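Local coordinates for uncharacterized protein (Legionella longbeachae NSW150, PDB 4JZA), which probably acts as a phosphoinositide phosphatase, removing a phosphate from inositol lipids and so bearing on lipid metabolism during the encounter of Legionella with its host, at residues A[339-344]-A[611-616]; A[347-352]-A[374-379]; A[737-742]-A[754-759]; A[681-686]-A[748-753]. All coordinates share one frame; numbering follows the deposited sequence.

Contact 1 (A[339-344]-A[611-616]); sequences SSRHRT and QNAPGS
Ser-339 and Arg-341 converge on the carbonyl oxygen of Asn-612, and an ST turn holds the serine ready for it. Ser-339 OG donates to Asn-612 O at 3.2 Å, tilted from the plane of that carbonyl. From the same face comes Arg-341 NH2, 3.1 Å from Asn-612 O with a fairly straight N-H (164°), and the oxygen lies at the guanidinium edge, in its plane. Ala-613 CB covers one face of the same group, 3.3 Å from Arg-341 NH2. A third bond uses the asparagine side chain: Ser-340 N donates to Asn-612 OD1, modelled at a doubtful 2.5 Å that should not be pressed at this resolution. Asn-612 on helix 604-612 thus accepts with both backbone and side chain.

The next shell explains the placing. With OG anti to the backbone N (chi1 161°), the Ser-339 hydroxyl accepts from Arg-341 N at 3.1 Å, closing the ST turn, while His-342 N bonds to Ser-339 O in a type I beta turn. The hydroxyl therefore takes one bond and gives another. A bend at chi3 (-80°) swings the Arg-341 guanidinium round, and helix 122-140 fixes its rotation: Asn-130 accepts from NH1 and Glu-133 forms a salt bridge with NH2. Every touching residue is buried. Ser-340 also packs on Lys-554, in a CVSGKDR sequence consistent with a CX5R phosphatase P-loop. Finally, Asn-612 ND2 makes a weak hydrogen bond to Asn-350 OD1.

Contact 2 (A[347-352]-A[374-379]); sequences LPANYA and RSSHIA
Ala-352 and Arg-374 bond to each other twice, as an antiparallel hydrogen-bonded pair: Ala-352 N to Arg-374 O at 2.9 Å and Arg-374 N to Ala-352 O at 2.8 Å. The next backbone bond, Ser-376 N to Ala-349 O at 2.8 Å, lies one residue further along than regular pairing would put it, where Asn-350 takes a left-handed backbone conformation (phi 51°). Two CA-H...O contacts lie between these bonds, from Tyr-351 CA to Arg-374 O at 3.3 Å and from Ser-375 CA to Asn-350 O at 3.5 Å.

Two waters join the segments: one bridges Ala-349 N and Ser-376 O, the other Asn-350 O and, weakly, Arg-374 NE.

Side chains meet mainly through carbon. Ala-352 CB touches Arg-374 CG at 3.9 Å, and Ser-376 OG, which bonds to Ser-552 O, lies 3.6 Å from Ala-349 CB. Arg-374 carries its charge on to Asp-164, with Gly-553 O as a further acceptor; Ser-552 and Gly-553 belong to the probable P-loop.

The pair ties off the open end of the hairpin of strands 352-359 and 365-374 in the mixed sheet, with helix 388-402 against Tyr-351 and Ser-375, and helix 604-612 against Ala-352 and Arg-374.

Contact 3 (A[737-742]-A[754-759]); sequences LELMLS and EKILQV
Val-759 N bonds to Lys-755 O at 3.2 Å within helix 748-761, and Leu-739 rests on both residues of that turn; no polar bond passes between the segments. Leu-739 carries most of the contact. Its CG stands beside the backbone N and anti to the carbonyl carbon (chi1 -80°), and both methyls meet Lys-755. CD1, 4.0 Å from Lys-755 C, continues to the next residues of the turn, lying 4.0 Å from Ile-756 CG1 and 4.1 Å from Val-759 CG2. CD2 follows the lysine chain outward as far as Lys-755 CD, at 4.1 Å, the two side chains crossing at a slant. Met-740, present as selenomethionine, adds a looser touch from SE to Ile-756 CD1 at 4.4 Å.

These are consecutive helices, 731-740 and 748-761, packed beside one another in the C-terminal phosphoinositide phosphatase family region. Burial grows from the Lys-755 side, which is exposed, to Ile-756, which also rests on Ile-736 and on Leu-781 of helix 772-782. Met-740 reaches on to Tyr-695 and His-699 of helix 676-702, so both buried side chains lead into a small helical bundle.

The side chains meet through carbon and selenium, and the leucine methyl also rests on peptide atoms of Lys-755 and Ile-756. The contact thus relies on shape and the exclusion of water rather than on directional bonds, and the lysine contributes its methylenes rather than its charge.

Contact 4 (A[681-686]-A[748-753]); sequences LVARQL and DNIIRI
Ile-750 meets Ala-683 through the branch that its first torsion sets: chi1 of -61° puts CG2 anti to the backbone N and leaves CG1 beside that N. CG2 is the methyl that comes down on helix 676-702, 3.9 Å from Ala-683 CB and 3.6 Å from Ala-683 O, with Arg-684 N a little beyond. In return, Ala-683 CB sits 3.5 Å from Ile-750 O, so each residue rests partly on the other's backbone.

One turn further along, Ile-753 also approaches with its CG2 methyl, which lies 4.0 Å from Ala-683 CB and 4.2 Å from Leu-686 CD1. Ala-683 is thereby flanked by two isoleucines a helical turn apart, and Ile-753 in turn by Ala-683 and Leu-686. The axes of segments 681-686 and 748-753 run in largely opposed directions, 141° apart from N to C, and approach to 8.7 Å.

This is helix-to-helix packing within the C-terminal helices. Phe-794 and Val-798 of helix 794-817 pack on Leu-686, while Tyr-80 of helix 74-87 touches Arg-684, so the long helix 676-702 has further helices around it. Asn-749 ND2 adds a hydrogen bond to Thr-692 OG1, a polar tie between the same two helices.

Between the segments themselves there is neither a hydrogen bond nor a salt bridge; methyl groups lie against methyls and peptide atoms. The small side chain of Ala-683 lets an isoleucine methyl come right up against the backbone, consistent with the close approach of the two axes.

Overall arrangement
The four contacts form two pairs far apart in space. Contacts 1 and 2 lie near the centre of the chain, wholly buried, their own centres 11 Å apart and joined through Asn-612 and Asn-350 beside the mixed sheet and the probable P-loop. There hydrogen bonds, buried charges and, in contact 2, waters do the work. Contacts 3 and 4 sit in the outlying C-terminal helices, about 45 Å and 38 Å from contact 1 between centres, and share helix 748-761, gripped by helices 731-740 and 676-702. Both are apolar; contact 4 reaches partly exposed residues, contact 3 also the exposed Lys-755. Arg-752 of contact 4 links them by a probable hydrogen bond to Ser-742 O.

Contact 1 (A[339-344]-A[611-616])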
loop_
_atom_site.group_PDB
_atom_site.type_symbol
_atom_site.label_atom_id
_atom_site.label_comp_id
_atom_site.label_asym_id
_atom_site.label_seq_id
_atom_site.Cartn_x
_atom_site.Cartn_y
_atom_site.Cartn_z
ATOM N N SER A 339 -3.376 1.669 -7.378
ATOM C CA SER A 339 -3.810 2.145 -6.098
ATOM C C SER A 339 -2.936 3.299 -5.578
ATOM O O SER A 339 -1.729 3.326 -5.762
ATOM C CB SER A 339 -3.719 0.977 -5.115
ATOM O OG SER A 339 -3.694 1.427 -3.748
ATOM N N SER A 340 -3.578 4.212 -4.860
ATOM C CA SER A 340 -2.938 5.324 -4.194
ATOM C C SER A 340 -1.764 4.911 -3.296
ATOM O O SER A 340 -0.848 5.707 -3.032
ATOM C CB SER A 340 -3.994 6.107 -3.377
ATOM O OG SER A 340 -4.266 5.481 -2.119
ATOM N N ARG A 341 -1.768 3.696 -2.767
ATOM C CA ARG A 341 -0.668 3.320 -1.845
ATOM C C ARG A 341 0.545 2.814 -2.596
ATOM O O ARG A 341 1.581 2.551 -2.011
ATOM C CB ARG A 341 -1.091 2.188 -0.946
ATOM C CG ARG A 341 -2.176 2.501 0.043
ATOM C CD ARG A 341 -2.673 1.167 0.604
ATOM N NE ARG A 341 -3.601 0.477 -0.277
ATOM C CZ ARG A 341 -3.899 -0.800 -0.203
ATOM N NH1 ARG A 341 -3.351 -1.586 0.714
ATOM N NH2 ARG A 341 -4.757 -1.298 -1.064
ATOM N N HIS A 342 0.378 2.651 -3.899
ATOM C CA HIS A 342 1.270 1.888 -4.696
ATOM C C HIS A 342 2.187 2.854 -5.415
ATOM O O HIS A 342 2.029 3.111 -6.602
ATOM C CB HIS A 342 0.478 1.039 -5.697
ATOM C CG HIS A 342 1.328 0.040 -6.403
ATOM N ND1 HIS A 342 0.853 -1.110 -6.931
ATOM C CD2 HIS A 342 2.639 0.041 -6.676
ATOM C CE1 HIS A 342 1.849 -1.808 -7.445
ATOM N NE2 HIS A 342 2.935 -1.107 -7.342
ATOM N N ARG A 343 3.206 3.325 -4.706
ATOM C CA ARG A 343 4.089 4.351 -5.276
ATOM C C ARG A 343 5.522 3.909 -5.565
ATOM O O ARG A 343 6.459 4.732 -5.523
ATOM C CB ARG A 343 4.019 5.568 -4.352
ATOM C CG ARG A 343 2.575 5.864 -3.981
ATOM C CD ARG A 343 1.833 6.351 -5.215
ATOM N NE ARG A 343 2.135 7.758 -5.348
ATOM C CZ ARG A 343 2.883 8.263 -6.274
ATOM N NH1 ARG A 343 3.337 7.507 -7.230
ATOM N NH2 ARG A 343 3.148 9.540 -6.266
ATOM N N THR A 344 5.677 2.605 -5.854
ATOM C CA THR A 344 6.957 1.994 -6.150
ATOM C C THR A 344 7.254 1.853 -7.662
ATOM O O THR A 344 8.374 1.502 -8.049
ATOM C CB THR A 344 7.040 0.602 -5.515
ATOM O OG1 THR A 344 5.922 -0.184 -5.904
ATOM C CG2 THR A 344 7.045 0.706 -4.043
ATOM N N GLN A 611 -11.972 2.423 -4.019
ATOM C CA GLN A 611 -11.439 1.622 -5.077
ATOM C C GLN A 611 -9.926 1.406 -4.961
ATOM O O GLN A 611 -9.401 0.459 -5.521
ATOM C CB GLN A 611 -11.752 2.262 -6.402
ATOM C CG GLN A 611 -13.232 2.254 -6.765
ATOM C CD GLN A 611 -13.498 3.040 -8.043
ATOM O OE1 GLN A 611 -12.929 4.114 -8.287
ATOM N NE2 GLN A 611 -14.331 2.510 -8.860
ATOM N N ASN A 612 -9.246 2.311 -4.272
ATOM C CA ASN A 612 -7.843 2.140 -3.921
ATOM C C ASN A 612 -7.567 1.001 -2.947
ATOM O O ASN A 612 -6.575 0.304 -3.074
ATOM C CB ASN A 612 -7.252 3.446 -3.408
ATOM C CG ASN A 612 -7.077 4.470 -4.501
ATOM O OD1 ASN A 612 -6.071 4.489 -5.188
ATOM N ND2 ASN A 612 -8.055 5.328 -4.659
ATOM N N ALA A 613 -8.427 0.845 -1.950
ATOM C CA ALA A 613 -8.414 -0.322 -1.081
ATOM C C ALA A 613 -9.836 -0.669 -0.682
ATOM O O ALA A 613 -10.364 -0.081 0.250
ATOM C CB ALA A 613 -7.573 -0.052 0.148
ATOM N N PRO A 614 -10.454 -1.703 -1.402
ATOM C CA PRO A 614 -11.896 -1.835 -1.109
ATOM C C PRO A 614 -12.262 -2.089 0.346
ATOM O O PRO A 614 -11.609 -2.855 1.032
ATOM C CB PRO A 614 -12.322 -3.026 -1.955
ATOM C CG PRO A 614 -11.495 -2.908 -3.158
ATOM C CD PRO A 614 -10.156 -2.687 -2.555
ATOM N N GLY A 615 -13.343 -1.452 0.782
ATOM C CA GLY A 615 -13.759 -1.408 2.168
ATOM C C GLY A 615 -13.189 -0.223 2.913
ATOM O O GLY A 615 -13.415 -0.037 4.095
ATOM N N SER A 616 -12.465 0.607 2.189
ATOM C CA SER A 616 -11.801 1.761 2.754
ATOM C C SER A 616 -12.510 3.014 2.304
ATOM O O SER A 616 -11.896 4.045 2.086
ATOM C CB SER A 616 -10.344 1.798 2.348
ATOM O OG SER A 616 -9.621 0.839 3.070
#

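Contact 2 (A[347-352]-A[374-379])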
loop_
_atom_site.group_PDB
_atom_site.type_symbol
_atom_site.label_atom_id
_atom_site.label_comp_id
_atom_site.label_asym_id
_atom_site.label_seq_id
_atom_site.Cartn_x
_atom_site.Cartn_y
_atom_site.Cartn_z
ATOM N N LEU A 347 4.744 5.460 -12.513
ATOM C CA LEU A 347 3.591 5.969 -13.231
ATOM C C LEU A 347 2.519 6.325 -12.233
ATOM O O LEU A 347 2.490 5.815 -11.148
ATOM C CB LEU A 347 3.065 4.944 -14.224
ATOM C CG LEU A 347 2.354 3.691 -13.721
ATOM C CD1 LEU A 347 1.773 2.948 -14.911
ATOM C CD2 LEU A 347 3.328 2.817 -12.967
ATOM N N PRO A 348 1.647 7.226 -12.580
ATOM C CA PRO A 348 0.747 7.856 -11.586
ATOM C C PRO A 348 -0.339 6.995 -11.011
ATOM O O PRO A 348 -0.959 6.160 -11.711
ATOM C CB PRO A 348 0.035 8.948 -12.380
ATOM C CG PRO A 348 0.783 9.077 -13.651
ATOM C CD PRO A 348 1.473 7.798 -13.923
ATOM N N ALA A 349 -0.615 7.272 -9.750
ATOM C CA ALA A 349 -1.547 6.467 -9.010
ATOM C C ALA A 349 -2.786 7.231 -8.850
ATOM O O ALA A 349 -2.765 8.466 -8.818
ATOM C CB ALA A 349 -1.001 6.107 -7.647
ATOM N N ASN A 350 -3.876 6.479 -8.735
ATOM C CA ASN A 350 -5.184 7.039 -8.496
ATOM C C ASN A 350 -5.465 8.136 -9.496
ATOM O O ASN A 350 -6.001 9.178 -9.123
ATOM C CB ASN A 350 -5.282 7.554 -7.048
ATOM C CG ASN A 350 -6.719 7.785 -6.590
ATOM O OD1 ASN A 350 -7.709 7.328 -7.207
ATOM N ND2 ASN A 350 -6.848 8.499 -5.493
ATOM N N TYR A 351 -5.115 7.884 -10.767
ATOM C CA TYR A 351 -5.163 8.880 -11.818
ATOM C C TYR A 351 -6.507 8.867 -12.504
ATOM O O TYR A 351 -6.947 7.840 -12.987
ATOM C CB TYR A 351 -4.060 8.617 -12.822
ATOM C CG TYR A 351 -3.960 9.587 -14.014
ATOM C CD1 TYR A 351 -3.940 10.984 -13.828
ATOM C CD2 TYR A 351 -3.810 9.103 -15.321
ATOM C CE1 TYR A 351 -3.787 11.859 -14.895
ATOM C CE2 TYR A 351 -3.655 9.973 -16.393
ATOM C CZ TYR A 351 -3.646 11.350 -16.190
ATOM O OH TYR A 351 -3.536 12.203 -17.294
ATOM N N ALA A 352 -7.157 10.021 -12.567
ATOM C CA ALA A 352 -8.541 10.058 -13.038
ATOM C C ALA A 352 -8.874 11.444 -13.440
ATOM O O ALA A 352 -8.143 12.396 -13.073
ATOM C CB ALA A 352 -9.495 9.600 -11.954
ATOM N N ARG A 374 -6.976 14.389 -11.498
ATOM C CA ARG A 374 -6.528 14.090 -10.151
ATOM C C ARG A 374 -5.580 12.905 -10.145
ATOM O O ARG A 374 -5.692 12.016 -10.965
ATOM C CB ARG A 374 -7.733 13.759 -9.281
ATOM C CG ARG A 374 -8.694 12.792 -9.940
ATOM C CD ARG A 374 -9.951 12.601 -9.130
ATOM N NE ARG A 374 -9.663 12.492 -7.713
ATOM C CZ ARG A 374 -10.557 12.149 -6.802
ATOM N NH1 ARG A 374 -11.792 11.875 -7.161
ATOM N NH2 ARG A 374 -10.217 12.081 -5.535
ATOM N N SER A 375 -4.640 12.907 -9.217
ATOM C CA SER A 375 -3.714 11.804 -9.038
ATOM C C SER A 375 -3.100 11.863 -7.649
ATOM O O SER A 375 -3.286 12.823 -6.931
ATOM C CB SER A 375 -2.626 11.812 -10.112
ATOM O OG SER A 375 -1.510 12.580 -9.713
ATOM N N SER A 376 -2.383 10.818 -7.273
ATOM C CA SER A 376 -1.515 10.862 -6.113
ATOM C C SER A 376 -0.349 11.783 -6.432
ATOM O O SER A 376 0.008 11.964 -7.583
ATOM C CB SER A 376 -1.002 9.473 -5.774
ATOM O OG SER A 376 -2.058 8.632 -5.381
ATOM N N HIS A 377 0.232 12.378 -5.407
ATOM C CA HIS A 377 1.276 13.362 -5.585
ATOM C C HIS A 377 2.261 12.841 -6.614
ATOM O O HIS A 377 2.518 11.702 -6.629
ATOM C CB HIS A 377 1.999 13.636 -4.253
ATOM C CG HIS A 377 2.700 14.959 -4.231
ATOM N ND1 HIS A 377 4.001 15.112 -4.639
ATOM C CD2 HIS A 377 2.257 16.197 -3.924
ATOM C CE1 HIS A 377 4.341 16.380 -4.546
ATOM N NE2 HIS A 377 3.303 17.059 -4.101
ATOM N N ILE A 378 2.793 13.681 -7.482
ATOM C CA ILE A 378 3.710 13.217 -8.562
ATOM C C ILE A 378 5.011 12.599 -8.033
ATOM O O ILE A 378 5.634 11.786 -8.701
ATOM C CB ILE A 378 4.083 14.362 -9.542
ATOM C CG1 ILE A 378 4.570 15.614 -8.795
ATOM C CG2 ILE A 378 2.895 14.761 -10.410
ATOM C CD1 ILE A 378 5.399 16.519 -9.669
ATOM N N ALA A 379 5.404 12.976 -6.823
ATOM C CA ALA A 379 6.622 12.449 -6.223
ATOM C C ALA A 379 6.253 11.293 -5.330
ATOM O O ALA A 379 5.128 11.228 -4.808
ATOM C CB ALA A 379 7.316 13.519 -5.420
HETATM O O HOH W 1 1.031 9.492 -8.668
HETATM O O HOH W 2 -6.849 11.330 -7.453
#

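Contact 3 (A[737-742]-A[754-759])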
loop_
_atom_site.group_PDB
_atom_site.type_symbol
_atom_site.label_atom_id
_atom_site.label_comp_id
_atom_site.label_asym_id
_atom_site.label_seq_id
_atom_site.Cartn_x
_atom_site.Cartn_y
_atom_site.Cartn_z
ATOM N N LEU A 737 -1.887 -38.040 28.899
ATOM C CA LEU A 737 -2.967 -38.757 29.611
ATOM C C LEU A 737 -4.117 -37.832 29.988
ATOM O O LEU A 737 -5.271 -38.149 29.706
ATOM C CB LEU A 737 -2.463 -39.453 30.868
ATOM C CG LEU A 737 -1.592 -40.660 30.533
ATOM C CD1 LEU A 737 -0.596 -40.890 31.651
ATOM C CD2 LEU A 737 -2.403 -41.928 30.291
ATOM N N GLU A 738 -3.812 -36.706 30.631
ATOM C CA GLU A 738 -4.854 -35.769 31.054
ATOM C C GLU A 738 -5.774 -35.418 29.882
ATOM O O GLU A 738 -6.983 -35.343 30.044
ATOM C CB GLU A 738 -4.266 -34.475 31.653
ATOM C CG GLU A 738 -4.052 -34.394 33.177
ATOM C CD GLU A 738 -5.285 -34.694 34.031
ATOM O OE1 GLU A 738 -5.761 -33.761 34.711
ATOM O OE2 GLU A 738 -5.769 -35.844 34.066
ATOM N N LEU A 739 -5.204 -35.227 28.705
ATOM C CA LEU A 739 -5.967 -34.809 27.549
ATOM C C LEU A 739 -6.820 -35.926 27.028
ATOM O O LEU A 739 -7.850 -35.662 26.409
ATOM C CB LEU A 739 -5.052 -34.358 26.426
ATOM C CG LEU A 739 -4.516 -32.930 26.578
ATOM C CD1 LEU A 739 -3.337 -32.639 25.639
ATOM C CD2 LEU A 739 -5.628 -31.918 26.350
HETATM N N MSE A 740 -6.386 -37.163 27.259
HETATM C CA MSE A 740 -7.077 -38.348 26.777
HETATM C C MSE A 740 -8.035 -38.885 27.786
HETATM O O MSE A 740 -8.649 -39.906 27.526
HETATM C CB MSE A 740 -6.059 -39.446 26.406
HETATM C CG MSE A 740 -5.540 -39.048 25.044
HETATM SE SE MSE A 740 -3.960 -40.003 24.394
HETATM C CE MSE A 740 -4.978 -40.886 22.981
ATOM N N LEU A 741 -8.205 -38.230 28.934
ATOM C CA LEU A 741 -9.028 -38.817 29.996
ATOM C C LEU A 741 -10.532 -38.765 29.644
ATOM O O LEU A 741 -11.214 -39.751 29.858
ATOM C CB LEU A 741 -8.709 -38.207 31.374
ATOM C CG LEU A 741 -8.382 -39.242 32.479
ATOM C CD1 LEU A 741 -7.186 -38.795 33.315
ATOM C CD2 LEU A 741 -9.578 -39.537 33.388
ATOM N N SER A 742 -11.042 -37.646 29.104
ATOM C CA SER A 742 -12.397 -37.611 28.491
ATOM C C SER A 742 -12.432 -38.556 27.290
ATOM O O SER A 742 -11.419 -38.720 26.632
ATOM C CB SER A 742 -12.760 -36.205 27.994
ATOM O OG SER A 742 -13.243 -35.387 29.033
ATOM N N GLU A 754 -4.335 -31.647 17.888
ATOM C CA GLU A 754 -3.853 -30.251 17.953
ATOM C C GLU A 754 -3.209 -30.035 19.322
ATOM O O GLU A 754 -2.069 -29.562 19.445
ATOM C CB GLU A 754 -5.009 -29.229 17.733
ATOM C CG GLU A 754 -4.624 -27.758 17.915
ATOM C CD GLU A 754 -5.776 -26.756 17.736
ATOM O OE1 GLU A 754 -5.744 -25.674 18.376
ATOM O OE2 GLU A 754 -6.706 -27.014 16.950
ATOM N N LYS A 755 -3.969 -30.392 20.344
ATOM C CA LYS A 755 -3.564 -30.108 21.697
ATOM C C LYS A 755 -2.389 -30.952 22.126
ATOM O O LYS A 755 -1.506 -30.466 22.786
ATOM C CB LYS A 755 -4.743 -30.288 22.655
ATOM C CG LYS A 755 -5.743 -29.134 22.602
ATOM C CD LYS A 755 -6.995 -29.538 23.345
ATOM C CE LYS A 755 -7.959 -28.385 23.502
ATOM N NZ LYS A 755 -8.710 -28.566 24.779
ATOM N N ILE A 756 -2.386 -32.218 21.745
ATOM C CA ILE A 756 -1.292 -33.085 22.037
ATOM C C ILE A 756 -0.024 -32.611 21.382
ATOM O O ILE A 756 1.046 -32.718 21.960
ATOM C CB ILE A 756 -1.603 -34.488 21.569
ATOM C CG1 ILE A 756 -2.653 -35.104 22.525
ATOM C CG2 ILE A 756 -0.339 -35.352 21.538
ATOM C CD1 ILE A 756 -3.255 -36.413 22.030
ATOM N N LEU A 757 -0.131 -32.099 20.168
ATOM C CA LEU A 757 1.013 -31.536 19.500
ATOM C C LEU A 757 1.536 -30.226 20.113
ATOM O O LEU A 757 2.723 -29.963 20.050
ATOM C CB LEU A 757 0.672 -31.293 18.056
ATOM C CG LEU A 757 0.491 -32.452 17.098
ATOM C CD1 LEU A 757 -0.198 -31.927 15.844
ATOM C CD2 LEU A 757 1.832 -33.042 16.714
ATOM N N GLN A 758 0.656 -29.400 20.670
ATOM C CA GLN A 758 1.072 -28.285 21.530
ATOM C C GLN A 758 2.013 -28.760 22.685
ATOM O O GLN A 758 3.086 -28.177 22.928
ATOM C CB GLN A 758 -0.137 -27.584 22.160
ATOM C CG GLN A 758 -0.607 -26.338 21.424
ATOM C CD GLN A 758 -2.096 -26.024 21.633
ATOM O OE1 GLN A 758 -2.783 -26.598 22.478
ATOM N NE2 GLN A 758 -2.586 -25.105 20.858
ATOM N N VAL A 759 1.594 -29.801 23.409
ATOM C CA VAL A 759 2.436 -30.363 24.427
ATOM C C VAL A 759 3.817 -30.786 23.900
ATOM O O VAL A 759 4.841 -30.340 24.410
ATOM C CB VAL A 759 1.793 -31.588 25.036
ATOM C CG1 VAL A 759 2.773 -32.234 26.005
ATOM C CG2 VAL A 759 0.513 -31.179 25.764
#

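Contact 4 (A[681-686]-A[748-753])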
loop_
_atom_site.group_PDB
_atom_site.type_symbol
_atom_site.label_atom_id
_atom_site.label_comp_id
_atom_site.label_asym_id
_atom_site.label_seq_id
_atom_site.Cartn_x
_atom_site.Cartn_y
_atom_site.Cartn_z
ATOM N N LEU A 681 -3.066 -26.159 12.417
ATOM C CA LEU A 681 -3.057 -26.402 10.996
ATOM C C LEU A 681 -2.457 -27.745 10.649
ATOM O O LEU A 681 -2.863 -28.364 9.664
ATOM C CB LEU A 681 -2.253 -25.300 10.273
ATOM C CG LEU A 681 -2.847 -23.878 10.216
ATOM C CD1 LEU A 681 -1.989 -22.919 9.385
ATOM C CD2 LEU A 681 -4.271 -23.910 9.679
ATOM N N VAL A 682 -1.463 -28.206 11.426
ATOM C CA VAL A 682 -0.918 -29.540 11.215
ATOM C C VAL A 682 -2.012 -30.544 11.483
ATOM O O VAL A 682 -2.190 -31.471 10.729
ATOM C CB VAL A 682 0.325 -29.765 12.030
ATOM C CG1 VAL A 682 0.638 -31.240 12.206
ATOM C CG2 VAL A 682 1.489 -29.079 11.359
ATOM N N ALA A 683 -2.815 -30.342 12.508
ATOM C CA ALA A 683 -3.862 -31.305 12.771
ATOM C C ALA A 683 -4.909 -31.287 11.674
ATOM O O ALA A 683 -5.521 -32.304 11.400
ATOM C CB ALA A 683 -4.505 -31.065 14.111
ATOM N N ARG A 684 -5.158 -30.128 11.097
ATOM C CA ARG A 684 -6.190 -30.023 10.077
ATOM C C ARG A 684 -5.684 -30.663 8.783
ATOM O O ARG A 684 -6.418 -31.396 8.127
ATOM C CB ARG A 684 -6.683 -28.571 9.895
ATOM C CG ARG A 684 -8.045 -28.341 10.548
ATOM C CD ARG A 684 -8.098 -27.167 11.520
ATOM N NE ARG A 684 -8.703 -26.009 10.878
ATOM C CZ ARG A 684 -9.232 -24.978 11.523
ATOM N NH1 ARG A 684 -9.231 -24.914 12.855
ATOM N NH2 ARG A 684 -9.758 -23.996 10.816
ATOM N N GLN A 685 -4.420 -30.448 8.461
ATOM C CA GLN A 685 -3.816 -31.165 7.350
ATOM C C GLN A 685 -3.785 -32.712 7.533
ATOM O O GLN A 685 -4.010 -33.434 6.583
ATOM C CB GLN A 685 -2.416 -30.639 7.074
ATOM C CG GLN A 685 -1.791 -31.199 5.842
ATOM C CD GLN A 685 -0.569 -30.420 5.413
ATOM O OE1 GLN A 685 0.421 -30.966 5.148
ATOM N NE2 GLN A 685 -0.589 -29.198 5.476
ATOM N N LEU A 686 -3.551 -33.213 8.743
ATOM C CA LEU A 686 -3.695 -34.647 8.999
ATOM C C LEU A 686 -5.106 -35.151 8.663
ATOM O O LEU A 686 -5.289 -36.210 8.070
ATOM C CB LEU A 686 -3.354 -34.960 10.456
ATOM C CG LEU A 686 -1.838 -35.005 10.633
ATOM C CD1 LEU A 686 -1.392 -34.830 12.074
ATOM C CD2 LEU A 686 -1.249 -36.292 10.069
ATOM N N ASP A 748 -13.691 -34.610 16.976
ATOM C CA ASP A 748 -13.052 -34.328 18.270
ATOM C C ASP A 748 -11.549 -34.677 18.263
ATOM O O ASP A 748 -10.731 -33.923 18.771
ATOM C CB ASP A 748 -13.781 -35.070 19.404
ATOM C CG ASP A 748 -13.899 -34.235 20.683
ATOM O OD1 ASP A 748 -12.952 -33.487 21.036
ATOM O OD2 ASP A 748 -14.967 -34.330 21.332
ATOM N N ASN A 749 -11.206 -35.797 17.633
ATOM C CA ASN A 749 -9.832 -36.269 17.532
ATOM C C ASN A 749 -8.877 -35.278 16.920
ATOM O O ASN A 749 -7.700 -35.314 17.244
ATOM C CB ASN A 749 -9.783 -37.569 16.739
ATOM C CG ASN A 749 -10.291 -38.774 17.539
ATOM O OD1 ASN A 749 -10.537 -38.678 18.754
ATOM N ND2 ASN A 749 -10.425 -39.925 16.863
ATOM N N ILE A 750 -9.363 -34.415 16.032
ATOM C CA ILE A 750 -8.509 -33.408 15.407
ATOM C C ILE A 750 -8.051 -32.389 16.459
ATOM O O ILE A 750 -6.892 -32.020 16.465
ATOM C CB ILE A 750 -9.210 -32.693 14.241
ATOM C CG1 ILE A 750 -9.575 -33.697 13.144
ATOM C CG2 ILE A 750 -8.334 -31.625 13.624
ATOM C CD1 ILE A 750 -10.166 -33.060 11.874
ATOM N N ILE A 751 -8.954 -31.951 17.342
ATOM C CA ILE A 751 -8.601 -30.982 18.387
ATOM C C ILE A 751 -7.672 -31.647 19.405
ATOM O O ILE A 751 -6.706 -31.060 19.877
ATOM C CB ILE A 751 -9.812 -30.344 19.182
ATOM C CG1 ILE A 751 -11.210 -30.600 18.570
ATOM C CG2 ILE A 751 -9.595 -28.840 19.364
ATOM C CD1 ILE A 751 -11.842 -29.446 17.806
ATOM N N ARG A 752 -7.972 -32.881 19.763
ATOM C CA ARG A 752 -7.107 -33.636 20.682
ATOM C C ARG A 752 -5.671 -33.705 20.124
ATOM O O ARG A 752 -4.721 -33.467 20.868
ATOM C CB ARG A 752 -7.648 -35.041 20.929
ATOM C CG ARG A 752 -9.020 -35.129 21.593
ATOM C CD ARG A 752 -8.962 -34.670 23.036
ATOM N NE ARG A 752 -10.281 -34.624 23.683
ATOM C CZ ARG A 752 -10.813 -35.598 24.421
ATOM N NH1 ARG A 752 -10.155 -36.742 24.615
ATOM N NH2 ARG A 752 -12.025 -35.442 24.956
ATOM N N ILE A 753 -5.524 -33.973 18.815
ATOM C CA ILE A 753 -4.204 -34.077 18.215
ATOM C C ILE A 753 -3.556 -32.690 18.175
ATOM O O ILE A 753 -2.376 -32.577 18.408
ATOM C CB ILE A 753 -4.199 -34.844 16.845
ATOM C CG1 ILE A 753 -3.719 -36.273 16.976
ATOM C CG2 ILE A 753 -3.139 -34.338 15.891
ATOM C CD1 ILE A 753 -4.516 -37.136 17.904
#